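Sulfide-quinone reductase (Aquifex aeolicus, PDB 3HYW) couples the oxidation of hydrogen sulfide to the reduction of a quinone through one FAD per subunit, building up polysulfur chains that are released typically as cyclooctasulfur. Local coordinates at residues F111-Q116 with G149-V154; D229-E234 with K246-M251. All blocks are in the same frame, centred on the assembly; numbering follows the deposited sequence.

Both contacts belong to the same part of the subunit, their centres about 9 Å apart, and both draw on neighbouring strands of one mixed sheet, 146-150 in contact 1 and 247-255 in contact 2. The two are mostly buried, contact 1 with an exposed glycine at its margin and contact 2 with all three touching residues buried. Contact 1 brings loops together at the end of a strand, so one isoleucine meets backbone and amide atoms as well as a methyl. Contact 2 lies between two sheets and is carried by carbon atoms alone. Backbone bonds join them directly: Gly149 N to Met249 O and Gly149 O to Met251 N, both probable hydrogen bonds.

Contact 1: residues F111-Q116 with G149-V154; sequences FGAEGQ and GAIPGV
Ile151 plugs into the side of a type II beta turn, Ala113 to Gln116, within the Rossmann-like nucleotide-binding architecture of this flavoprotein. Strand 146-150 has just ended, and the isoleucine leads into a second type II turn that runs to Val154.

The van der Waals contacts come from two branches of Ile151. With CG1 lying between the backbone N and the carbonyl carbon (chi1 66°), Ile151 CD1 reaches Gly112 N at 3.4 Å. Ile151 CG2 meets Ala113 CB at 4.0 Å, the apolar pair of the contact, and also lies against the end of Gln116, which approaches from the opposite direction.

Hydrogen bonding stays within 111-116 and shapes the surface that receives the isoleucine. The turn is closed by Gln116 N to Ala113 O, while the extended glutamine side chain, CG anti to the backbone N (chi1 178°), brings its amide to the start of the turn: Ala113 N donates to Gln116 OE1 at 3.1 Å, in the carbonyl plane. Gln116 NE2 makes a weak hydrogen bond to Met251 O of strand 247-255. Replacing Gln116 with a leucine would probably leave Ala113 N without its acceptor and lose the weak bond to Met251 O.

The amide oxygen thus has two kinds of neighbour, since Gln116 OE1 also lies 3.4 Å from Ile151 CD1 and 3.5 Å from Ile151 CG2.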
loop_
_atom_site.group_PDB
_atom_site.type_symbol
_atom_site.label_atom_id
_atom_site.label_comp_id
_atom_site.label_asym_id
_atom_site.label_seq_id
_atom_site.Cartn_x
_atom_site.Cartn_y
_atom_site.Cartn_z
ATOM N N PHE A 111 -0.060 -24.749 23.790
ATOM C CA PHE A 111 -1.324 -24.506 23.100
ATOM C C PHE A 111 -2.208 -23.624 23.973
ATOM O O PHE A 111 -3.169 -24.091 24.592
ATOM C CB PHE A 111 -1.997 -25.839 22.749
ATOM C CG PHE A 111 -1.187 -26.680 21.800
ATOM C CD1 PHE A 111 -1.290 -26.492 20.423
ATOM C CD2 PHE A 111 -0.293 -27.633 22.281
ATOM C CE1 PHE A 111 -0.526 -27.249 19.547
ATOM C CE2 PHE A 111 0.474 -28.402 21.402
ATOM C CZ PHE A 111 0.354 -28.209 20.040
ATOM N N GLY A 112 -1.859 -22.339 24.008
ATOM C CA GLY A 112 -2.400 -21.382 24.965
ATOM C C GLY A 112 -3.862 -21.005 24.856
ATOM O O GLY A 112 -4.480 -20.677 25.861
ATOM N N ALA A 113 -4.418 -21.037 23.648
ATOM C CA ALA A 113 -5.844 -20.759 23.461
ATOM C C ALA A 113 -6.681 -21.913 24.005
ATOM O O ALA A 113 -6.278 -23.079 23.934
ATOM C CB ALA A 113 -6.162 -20.499 21.986
ATOM N N GLU A 114 -7.834 -21.575 24.576
ATOM C CA GLU A 114 -8.726 -22.565 25.169
ATOM C C GLU A 114 -9.211 -23.545 24.109
ATOM O O GLU A 114 -9.738 -23.135 23.074
ATOM C CB GLU A 114 -9.921 -21.871 25.828
ATOM C CG GLU A 114 -10.803 -22.791 26.645
ATOM C CD GLU A 114 -10.332 -22.925 28.078
ATOM O OE1 GLU A 114 -10.933 -22.264 28.954
ATOM O OE2 GLU A 114 -9.357 -23.674 28.325
ATOM N N GLY A 115 -9.018 -24.836 24.375
ATOM C CA GLY A 115 -9.438 -25.896 23.454
ATOM C C GLY A 115 -8.566 -26.054 22.214
ATOM O O GLY A 115 -8.941 -26.761 21.279
ATOM N N GLN A 116 -7.403 -25.409 22.203
ATOM C CA GLN A 116 -6.542 -25.400 21.013
ATOM C C GLN A 116 -5.945 -26.772 20.713
ATOM O O GLN A 116 -6.086 -27.281 19.595
ATOM C CB GLN A 116 -5.438 -24.346 21.140
ATOM C CG GLN A 116 -4.451 -24.310 19.957
ATOM C CD GLN A 116 -3.336 -23.293 20.138
ATOM O OE1 GLN A 116 -3.326 -22.522 21.099
ATOM N NE2 GLN A 116 -2.386 -23.289 19.207
ATOM N N GLY A 149 -3.664 -19.422 11.798
ATOM C CA GLY A 149 -2.908 -18.298 12.311
ATOM C C GLY A 149 -2.044 -18.573 13.513
ATOM O O GLY A 149 -1.524 -19.677 13.695
ATOM N N ALA A 150 -1.893 -17.535 14.327
ATOM C CA ALA A 150 -1.003 -17.558 15.473
ATOM C C ALA A 150 -1.691 -16.965 16.697
ATOM O O ALA A 150 -2.359 -15.932 16.617
ATOM C CB ALA A 150 0.263 -16.795 15.153
ATOM N N ILE A 151 -1.536 -17.652 17.824
ATOM C CA ILE A 151 -2.048 -17.189 19.107
ATOM C C ILE A 151 -1.070 -16.136 19.661
ATOM O O ILE A 151 -0.007 -15.913 19.070
ATOM C CB ILE A 151 -2.266 -18.384 20.101
ATOM C CG1 ILE A 151 -0.931 -19.038 20.499
ATOM C CG2 ILE A 151 -3.220 -19.416 19.496
ATOM C CD1 ILE A 151 -1.032 -20.027 21.655
ATOM N N PRO A 152 -1.428 -15.460 20.771
ATOM C CA PRO A 152 -0.463 -14.544 21.384
ATOM C C PRO A 152 0.804 -15.261 21.855
ATOM O O PRO A 152 0.745 -16.439 22.221
ATOM C CB PRO A 152 -1.227 -13.984 22.588
ATOM C CG PRO A 152 -2.666 -14.157 22.228
ATOM C CD PRO A 152 -2.718 -15.453 21.489
ATOM N N GLY A 153 1.932 -14.549 21.831
ATOM C CA GLY A 153 3.223 -15.099 22.261
ATOM C C GLY A 153 3.924 -15.971 21.233
ATOM O O GLY A 153 5.004 -16.506 21.496
ATOM N N VAL A 154 3.323 -16.116 20.055
ATOM C CA VAL A 154 3.936 -16.899 18.992
ATOM C C VAL A 154 5.226 -16.218 18.536
ATOM O O VAL A 154 5.348 -14.994 18.599
ATOM C CB VAL A 154 2.953 -17.184 17.824
ATOM C CG1 VAL A 154 3.690 -17.576 16.526
ATOM C CG2 VAL A 154 1.986 -18.304 18.216
#

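Contact 2: residues D229-E234 with K246-M251; sequences DKVIYE and KFTMFM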
loop_
_atom_site.group_PDB
_atom_site.type_symbol
_atom_site.label_atom_id
_atom_site.label_comp_id
_atom_site.label_asym_id
_atom_site.label_seq_id
_atom_site.Cartn_x
_atom_site.Cartn_y
_atom_site.Cartn_z
ATOM N N ASP A 229 -16.428 -25.376 16.448
ATOM C CA ASP A 229 -17.399 -24.633 15.658
ATOM C C ASP A 229 -16.840 -23.296 15.160
ATOM O O ASP A 229 -17.299 -22.755 14.145
ATOM C CB ASP A 229 -18.627 -24.367 16.556
ATOM C CG ASP A 229 -19.844 -23.868 15.786
ATOM O OD1 ASP A 229 -19.742 -23.635 14.558
ATOM O OD2 ASP A 229 -20.920 -23.713 16.417
ATOM N N LYS A 230 -15.861 -22.758 15.887
ATOM C CA LYS A 230 -15.474 -21.357 15.729
ATOM C C LYS A 230 -14.168 -20.999 16.436
ATOM O O LYS A 230 -13.686 -21.732 17.299
ATOM C CB LYS A 230 -16.603 -20.437 16.240
ATOM C CG LYS A 230 -17.122 -20.777 17.629
ATOM C CD LYS A 230 -18.434 -20.063 17.913
ATOM C CE LYS A 230 -19.191 -20.711 19.052
ATOM N NZ LYS A 230 -20.350 -19.878 19.484
ATOM N N VAL A 231 -13.609 -19.858 16.048
ATOM C CA VAL A 231 -12.474 -19.269 16.743
ATOM C C VAL A 231 -12.957 -17.992 17.417
ATOM O O VAL A 231 -13.701 -17.199 16.819
ATOM C CB VAL A 231 -11.278 -18.998 15.788
ATOM C CG1 VAL A 231 -10.152 -18.233 16.496
ATOM C CG2 VAL A 231 -10.744 -20.313 15.236
ATOM N N ILE A 232 -12.569 -17.835 18.679
ATOM C CA ILE A 232 -12.880 -16.639 19.453
ATOM C C ILE A 232 -11.592 -15.842 19.687
ATOM O O ILE A 232 -10.595 -16.376 20.187
ATOM C CB ILE A 232 -13.559 -16.984 20.800
ATOM C CG1 ILE A 232 -14.803 -17.854 20.562
ATOM C CG2 ILE A 232 -13.908 -15.707 21.572
ATOM C CD1 ILE A 232 -15.396 -18.454 21.825
ATOM N N TYR A 233 -11.616 -14.574 19.294
ATOM C CA TYR A 233 -10.479 -13.689 19.493
ATOM C C TYR A 233 -10.898 -12.408 20.206
ATOM O O TYR A 233 -12.069 -12.030 20.189
ATOM C CB TYR A 233 -9.763 -13.387 18.168
ATOM C CG TYR A 233 -10.576 -12.604 17.159
ATOM C CD1 TYR A 233 -11.401 -13.254 16.242
ATOM C CD2 TYR A 233 -10.506 -11.210 17.113
ATOM C CE1 TYR A 233 -12.147 -12.534 15.309
ATOM C CE2 TYR A 233 -11.242 -10.481 16.186
ATOM C CZ TYR A 233 -12.057 -11.148 15.285
ATOM O OH TYR A 233 -12.800 -10.424 14.376
ATOM N N GLU A 234 -9.924 -11.753 20.828
ATOM C CA GLU A 234 -10.143 -10.510 21.544
ATOM C C GLU A 234 -9.322 -9.404 20.882
ATOM O O GLU A 234 -8.126 -9.581 20.629
ATOM C CB GLU A 234 -9.712 -10.698 22.996
ATOM C CG GLU A 234 -10.112 -9.597 23.950
ATOM C CD GLU A 234 -9.710 -9.900 25.383
ATOM O OE1 GLU A 234 -9.884 -11.056 25.831
ATOM O OE2 GLU A 234 -9.226 -8.975 26.070
ATOM N N LYS A 246 -14.634 -24.648 10.373
ATOM C CA LYS A 246 -14.777 -26.099 10.326
ATOM C C LYS A 246 -13.404 -26.765 10.465
ATOM O O LYS A 246 -13.281 -27.852 11.030
ATOM C CB LYS A 246 -15.476 -26.536 9.034
ATOM C CG LYS A 246 -15.671 -28.040 8.920
ATOM C CD LYS A 246 -16.670 -28.408 7.843
ATOM C CE LYS A 246 -16.931 -29.916 7.849
ATOM N NZ LYS A 246 -15.677 -30.702 7.609
ATOM N N PHE A 247 -12.376 -26.096 9.952
ATOM C CA PHE A 247 -11.001 -26.559 10.102
ATOM C C PHE A 247 -10.119 -25.396 10.529
ATOM O O PHE A 247 -10.215 -24.305 9.970
ATOM C CB PHE A 247 -10.482 -27.173 8.796
ATOM C CG PHE A 247 -9.003 -27.469 8.811
ATOM C CD1 PHE A 247 -8.078 -26.476 8.482
ATOM C CD2 PHE A 247 -8.533 -28.734 9.164
ATOM C CE1 PHE A 247 -6.700 -26.734 8.515
ATOM C CE2 PHE A 247 -7.161 -29.006 9.187
ATOM C CZ PHE A 247 -6.244 -28.002 8.866
ATOM N N THR A 248 -9.266 -25.634 11.522
ATOM C CA THR A 248 -8.271 -24.645 11.933
ATOM C C THR A 248 -6.862 -25.233 12.026
ATOM O O THR A 248 -6.681 -26.438 12.232
ATOM C CB THR A 248 -8.615 -23.980 13.301
ATOM O OG1 THR A 248 -8.563 -24.958 14.342
ATOM C CG2 THR A 248 -9.995 -23.342 13.280
ATOM N N MET A 249 -5.871 -24.362 11.867
ATOM C CA MET A 249 -4.486 -24.704 12.116
ATOM C C MET A 249 -3.856 -23.489 12.772
ATOM O O MET A 249 -3.697 -22.444 12.136
ATOM C CB MET A 249 -3.763 -25.055 10.807
ATOM C CG MET A 249 -2.450 -25.835 10.973
ATOM S SD MET A 249 -1.136 -24.993 11.882
ATOM C CE MET A 249 -0.645 -23.708 10.732
ATOM N N PHE A 250 -3.505 -23.626 14.046
ATOM C CA PHE A 250 -2.846 -22.552 14.763
ATOM C C PHE A 250 -1.456 -22.925 15.247
ATOM O O PHE A 250 -1.198 -24.074 15.612
ATOM C CB PHE A 250 -3.727 -22.019 15.904
ATOM C CG PHE A 250 -4.735 -21.019 15.438
ATOM C CD1 PHE A 250 -4.451 -19.659 15.484
ATOM C CD2 PHE A 250 -5.946 -21.437 14.899
ATOM C CE1 PHE A 250 -5.365 -18.729 15.010
ATOM C CE2 PHE A 250 -6.870 -20.511 14.436
ATOM C CZ PHE A 250 -6.578 -19.157 14.493
ATOM N N MET A 251 -0.561 -21.943 15.205
ATOM C CA MET A 251 0.756 -22.074 15.807
ATOM C C MET A 251 0.615 -21.969 17.318
ATOM O O MET A 251 -0.143 -21.121 17.816
ATOM C CB MET A 251 1.697 -20.974 15.312
ATOM C CG MET A 251 1.869 -20.913 13.803
ATOM S SD MET A 251 2.488 -22.444 13.066
ATOM C CE MET A 251 4.082 -22.603 13.876
#
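Val231, Phe250 and Thr248 form a small apolar cluster where strand 230-234 of a three-stranded antiparallel sheet faces strand 247-255 of the mixed sheet. It is a compact example of two sheets held together by side chains: no hydrogen bond crosses between 229-234 and 246-251, and even the nearest pair of alpha-carbons, Val231 CA and Thr248 CA, is 8.3 Å apart.

Val231 has the greatest area buried here and serves both partners. Its CG1 lies anti to the backbone N (chi1 174°) and its CG2 anti to the carbonyl carbon; both methyls reach Phe250, and CG2 also reaches Thr248. Val231 CG2 touches Thr248 CG2 at 3.7 Å, the closest approach of the contact, and also comes within 4.0 Å of Phe250 CE2. Val231 CG1 adds a looser approach, 4.2 Å from Phe250 CZ.

Phe250 comes from the opposite direction, and the valine approaches its ring obliquely. CE2 and CZ, adjacent atoms of the ring, take one methyl each as nearest neighbour, CG2 by CE2 and CG1 by CZ.

Thr248, two residues earlier on the same strand, offers its methyl and turns its hydroxyl to another use. OG1 sits between the backbone N and the carbonyl carbon (chi1 65°) and is hydrogen-bonded to Ser120 OG, which gives this buried polar atom a partner while CG2 is given to Val231.

Val147 of strand 146-150 touches all three side chains, and strand 222-226 adds Val223 against Val231 and Phe250, and Ile226 against Thr248 and Phe250. Phe247 and Met249, on the other side of the strand, instead pack on Phe163 of helix 158-173, so strand 247-255 lies between that helix and the antiparallel sheet.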